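PDB 5T79: aldo-keto Reductase, OXIDOREDUCTASE from Salmonella typhimurium, which binds NADPH and probably acts as an aldo-keto reductase, reducing 3-hydroxybutanal to 1,3-butanediol. Local coordinates for residues Tyr3-Met13 with Gln50-Thr58. Numbering follows the deposited sequence.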
loop_
_atom_site.group_PDB
_atom_site.type_symbol
_atom_site.label_atom_id
_atom_site.label_comp_id
_atom_site.label_asym_id
_atom_site.label_seq_id
_atom_site.Cartn_x
_atom_site.Cartn_y
_atom_site.Cartn_z
ATOM N N TYR A 3 25.707 3.507 -1.346
ATOM C CA TYR A 3 24.814 2.638 -0.614
ATOM C C TYR A 3 25.068 1.162 -0.839
ATOM O O TYR A 3 25.177 0.708 -1.959
ATOM C CB TYR A 3 23.359 2.977 -0.967
ATOM C CG TYR A 3 22.320 2.039 -0.395
ATOM C CD1 TYR A 3 22.218 1.836 0.958
ATOM C CD2 TYR A 3 21.439 1.365 -1.219
ATOM C CE1 TYR A 3 21.276 0.979 1.478
ATOM C CE2 TYR A 3 20.489 0.507 -0.702
ATOM C CZ TYR A 3 20.406 0.326 0.649
ATOM O OH TYR A 3 19.481 -0.522 1.180
ATOM N N GLN A 4 25.152 0.423 0.253
ATOM C CA GLN A 4 25.310 -1.024 0.184
ATOM C C GLN A 4 24.186 -1.644 1.026
ATOM O O GLN A 4 24.161 -1.460 2.243
ATOM C CB GLN A 4 26.710 -1.482 0.641
ATOM C CG GLN A 4 27.006 -2.940 0.267
ATOM C CD GLN A 4 27.126 -3.195 -1.227
ATOM O OE1 GLN A 4 27.604 -2.354 -2.008
ATOM N NE2 GLN A 4 26.710 -4.381 -1.656
ATOM N N PRO A 5 23.212 -2.327 0.404
ATOM C CA PRO A 5 22.128 -2.932 1.190
ATOM C C PRO A 5 22.669 -3.890 2.239
ATOM O O PRO A 5 23.679 -4.563 2.007
ATOM C CB PRO A 5 21.296 -3.681 0.143
ATOM C CG PRO A 5 21.656 -3.072 -1.143
ATOM C CD PRO A 5 23.079 -2.657 -1.023
ATOM N N ASP A 6 22.020 -3.905 3.397
ATOM C CA ASP A 6 22.347 -4.781 4.516
ATOM C C ASP A 6 22.287 -6.230 4.031
ATOM O O ASP A 6 21.297 -6.631 3.424
ATOM C CB ASP A 6 21.351 -4.522 5.657
ATOM C CG ASP A 6 21.783 -4.992 7.021
ATOM O OD1 ASP A 6 22.056 -6.205 7.176
ATOM O OD2 ASP A 6 21.765 -4.170 7.957
ATOM N N GLU A 7 23.353 -7.000 4.269
ATOM C CA GLU A 7 23.456 -8.389 3.808
ATOM C C GLU A 7 22.432 -9.330 4.509
ATOM O O GLU A 7 22.098 -10.383 3.958
ATOM C CB GLU A 7 24.899 -8.916 3.970
ATOM C CG GLU A 7 25.449 -8.864 5.389
ATOM C CD GLU A 7 26.853 -9.397 5.615
ATOM O OE1 GLU A 7 27.325 -10.235 4.810
ATOM O OE2 GLU A 7 27.468 -9.002 6.632
ATOM N N ASN A 8 21.912 -8.937 5.687
ATOM C CA ASN A 8 20.949 -9.756 6.437
ATOM C C ASN A 8 19.502 -9.287 6.243
ATOM O O ASN A 8 18.614 -9.722 6.989
ATOM C CB ASN A 8 21.304 -9.749 7.933
ATOM C CG ASN A 8 22.734 -10.123 8.223
ATOM O OD1 ASN A 8 23.257 -11.131 7.732
ATOM N ND2 ASN A 8 23.405 -9.301 9.014
ATOM N N ARG A 9 19.242 -8.473 5.201
ATOM C CA ARG A 9 17.906 -7.909 4.964
ATOM C C ARG A 9 16.822 -8.973 4.770
ATOM O O ARG A 9 15.679 -8.724 5.138
ATOM C CB ARG A 9 17.891 -6.924 3.768
ATOM C CG ARG A 9 18.182 -7.527 2.375
ATOM C CD ARG A 9 18.531 -6.407 1.401
ATOM N NE ARG A 9 18.926 -6.876 0.067
ATOM C CZ ARG A 9 20.136 -7.327 -0.253
ATOM N NH1 ARG A 9 21.087 -7.420 0.671
ATOM N NH2 ARG A 9 20.402 -7.699 -1.497
ATOM N N TYR A 10 17.165 -10.150 4.216
ATOM C CA TYR A 10 16.131 -11.166 3.988
ATOM C C TYR A 10 15.990 -12.141 5.155
ATOM O O TYR A 10 15.126 -13.013 5.108
ATOM C CB TYR A 10 16.424 -11.928 2.682
ATOM C CG TYR A 10 16.389 -11.013 1.476
ATOM C CD1 TYR A 10 15.241 -10.292 1.162
ATOM C CD2 TYR A 10 17.519 -10.827 0.681
ATOM C CE1 TYR A 10 15.211 -9.415 0.091
ATOM C CE2 TYR A 10 17.497 -9.952 -0.409
ATOM C CZ TYR A 10 16.340 -9.242 -0.691
ATOM O OH TYR A 10 16.251 -8.385 -1.755
ATOM N N HIS A 11 16.793 -11.980 6.210
ATOM C CA HIS A 11 16.781 -12.938 7.318
ATOM C C HIS A 11 15.589 -12.771 8.267
ATOM O O HIS A 11 15.040 -13.782 8.706
ATOM C CB HIS A 11 18.105 -12.893 8.103
ATOM C CG HIS A 11 19.319 -13.273 7.294
ATOM N ND1 HIS A 11 20.598 -13.158 7.816
ATOM C CD2 HIS A 11 19.413 -13.734 6.021
ATOM C CE1 HIS A 11 21.417 -13.557 6.856
ATOM N NE2 HIS A 11 20.752 -13.900 5.754
ATOM N N THR A 12 15.205 -11.544 8.605
ATOM C CA THR A 12 14.123 -11.318 9.572
ATOM C C THR A 12 12.753 -11.136 8.888
ATOM O O THR A 12 11.785 -11.778 9.325
ATOM C CB THR A 12 14.448 -10.114 10.480
ATOM O OG1 THR A 12 15.697 -10.354 11.133
ATOM C CG2 THR A 12 13.367 -9.856 11.549
ATOM N N MET A 13 12.662 -10.257 7.853
ATOM C CA MET A 13 11.387 -9.978 7.184
ATOM C C MET A 13 10.659 -11.272 6.793
ATOM O O MET A 13 11.290 -12.243 6.382
ATOM C CB MET A 13 11.594 -9.085 5.962
ATOM C CG MET A 13 10.280 -8.594 5.266
ATOM S SD MET A 13 8.972 -7.865 6.310
ATOM C CE MET A 13 9.872 -6.416 6.985
ATOM N N GLN A 50 16.390 3.583 2.012
ATOM C CA GLN A 50 17.530 2.728 2.351
ATOM C C GLN A 50 17.244 1.923 3.622
ATOM O O GLN A 50 17.582 0.737 3.675
ATOM C CB GLN A 50 18.812 3.572 2.520
ATOM C CG GLN A 50 19.323 4.119 1.174
ATOM C CD GLN A 50 20.605 4.902 1.339
ATOM O OE1 GLN A 50 21.234 4.862 2.380
ATOM N NE2 GLN A 50 21.060 5.577 0.295
ATOM N N ARG A 51 16.628 2.556 4.646
ATOM C CA ARG A 51 16.342 1.809 5.889
ATOM C C ARG A 51 15.312 0.696 5.620
ATOM O O ARG A 51 15.472 -0.436 6.115
ATOM C CB ARG A 51 15.851 2.736 7.011
ATOM C CG ARG A 51 15.769 2.037 8.408
ATOM C CD ARG A 51 17.156 1.582 8.869
ATOM N NE ARG A 51 17.141 0.961 10.192
ATOM C CZ ARG A 51 17.671 -0.226 10.482
ATOM N NH1 ARG A 51 18.241 -0.960 9.532
ATOM N NH2 ARG A 51 17.634 -0.688 11.724
ATOM N N ALA A 52 14.290 1.004 4.795
ATOM C CA ALA A 52 13.251 0.033 4.446
ATOM C C ALA A 52 13.869 -1.207 3.775
ATOM O O ALA A 52 13.637 -2.322 4.245
ATOM C CB ALA A 52 12.210 0.669 3.532
ATOM N N PHE A 53 14.672 -1.017 2.703
ATOM C CA PHE A 53 15.283 -2.149 1.985
ATOM C C PHE A 53 16.259 -2.908 2.876
ATOM O O PHE A 53 16.270 -4.130 2.820
ATOM C CB PHE A 53 15.967 -1.685 0.695
ATOM C CG PHE A 53 16.383 -2.804 -0.242
ATOM C CD1 PHE A 53 15.479 -3.796 -0.617
ATOM C CD2 PHE A 53 17.659 -2.828 -0.799
ATOM C CE1 PHE A 53 15.864 -4.810 -1.515
ATOM C CE2 PHE A 53 18.042 -3.851 -1.682
ATOM C CZ PHE A 53 17.135 -4.819 -2.046
ATOM N N ASP A 54 17.024 -2.204 3.753
ATOM C CA ASP A 54 17.936 -2.850 4.723
ATOM C C ASP A 54 17.171 -3.751 5.711
ATOM O O ASP A 54 17.744 -4.718 6.218
ATOM C CB ASP A 54 18.761 -1.809 5.513
ATOM C CG ASP A 54 19.897 -1.162 4.714
ATOM O OD1 ASP A 54 20.178 -1.629 3.578
ATOM O OD2 ASP A 54 20.484 -0.185 5.208
ATOM N N LEU A 55 15.894 -3.439 5.984
ATOM C CA LEU A 55 15.061 -4.256 6.886
ATOM C C LEU A 55 14.226 -5.304 6.114
ATOM O O LEU A 55 13.385 -5.987 6.706
ATOM C CB LEU A 55 14.148 -3.342 7.732
ATOM C CG LEU A 55 14.885 -2.505 8.789
ATOM C CD1 LEU A 55 13.956 -1.424 9.393
ATOM C CD2 LEU A 55 15.469 -3.389 9.876
ATOM N N GLY A 56 14.482 -5.434 4.812
ATOM C CA GLY A 56 13.813 -6.421 3.964
ATOM C C GLY A 56 12.526 -5.993 3.296
ATOM O O GLY A 56 11.835 -6.822 2.694
ATOM N N ILE A 57 12.199 -4.702 3.366
ATOM C CA ILE A 57 11.014 -4.184 2.679
ATOM C C ILE A 57 11.375 -4.030 1.194
ATOM O O ILE A 57 12.151 -3.161 0.831
ATOM C CB ILE A 57 10.486 -2.872 3.324
ATOM C CG1 ILE A 57 10.026 -3.111 4.771
ATOM C CG2 ILE A 57 9.371 -2.263 2.465
ATOM C CD1 ILE A 57 9.722 -1.800 5.560
ATOM N N THR A 58 10.836 -4.914 0.347
ATOM C CA THR A 58 11.148 -4.951 -1.089
ATOM C C THR A 58 10.070 -4.256 -1.927
ATOM O O THR A 58 10.217 -4.152 -3.145
ATOM C CB THR A 58 11.253 -6.440 -1.523
ATOM O OG1 THR A 58 10.010 -7.060 -1.194
ATOM C CG2 THR A 58 12.361 -7.199 -0.789
HETATM O O HOH W 1 23.032 -0.373 4.388
#
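Residues 3-13 run across the C-terminal end of helix 42-54, with the CA atoms of Asp6 and Asp54 4.8 Å apart and those of Arg9 and Gly56 4.5 Å apart. Two donors grip one carboxylate oxygen: Asp54 OD1 accepts from Tyr3 OH at 2.7 Å and from the backbone N of Asp6 at 2.9 Å, the latter nearly straight at 162°. They reach it from opposite faces of the carboxylate plane, both well out of that plane. A water bound by Asp54 OD2 and Gln4 O adds a second link. The Tyr3 ring lies with one face on the extended Gln50 chain, CG 3.7 Å from the ring centroid; the Gln50 amide stacks along it, planes 16° apart, while its NE2 bonds Asp84. In this TIM-barrel fold, helix 42-54 joins parallel strands 24-31 and 59-61, and the N-terminal segment crosses its end outside the barrel. A Schellman motif closes the helix (Gly56 N to Phe53 O, Ile57 N to Ala52 O), with Gly56, at positive phi, as C-prime residue; Arg9 O packs against Gly56 CA. Because Arg9 has chi1 at 65°, CG between N and carbonyl carbon, its extended chain passes over Phe53, CD 4.0 Å from the ring centroid in a CH-pi contact. NH1 then bonds Asp6 O, which lies in the guanidinium plane although NH1 sits above the carbonyl plane, and NH2 salt-bridges Glu91. Pro5 CB packs 3.7 Å from Phe53 CE2. Farther along, Met13, bent at chi2 and chi3, brings CE to 4.0 Å from Ile57 CG1.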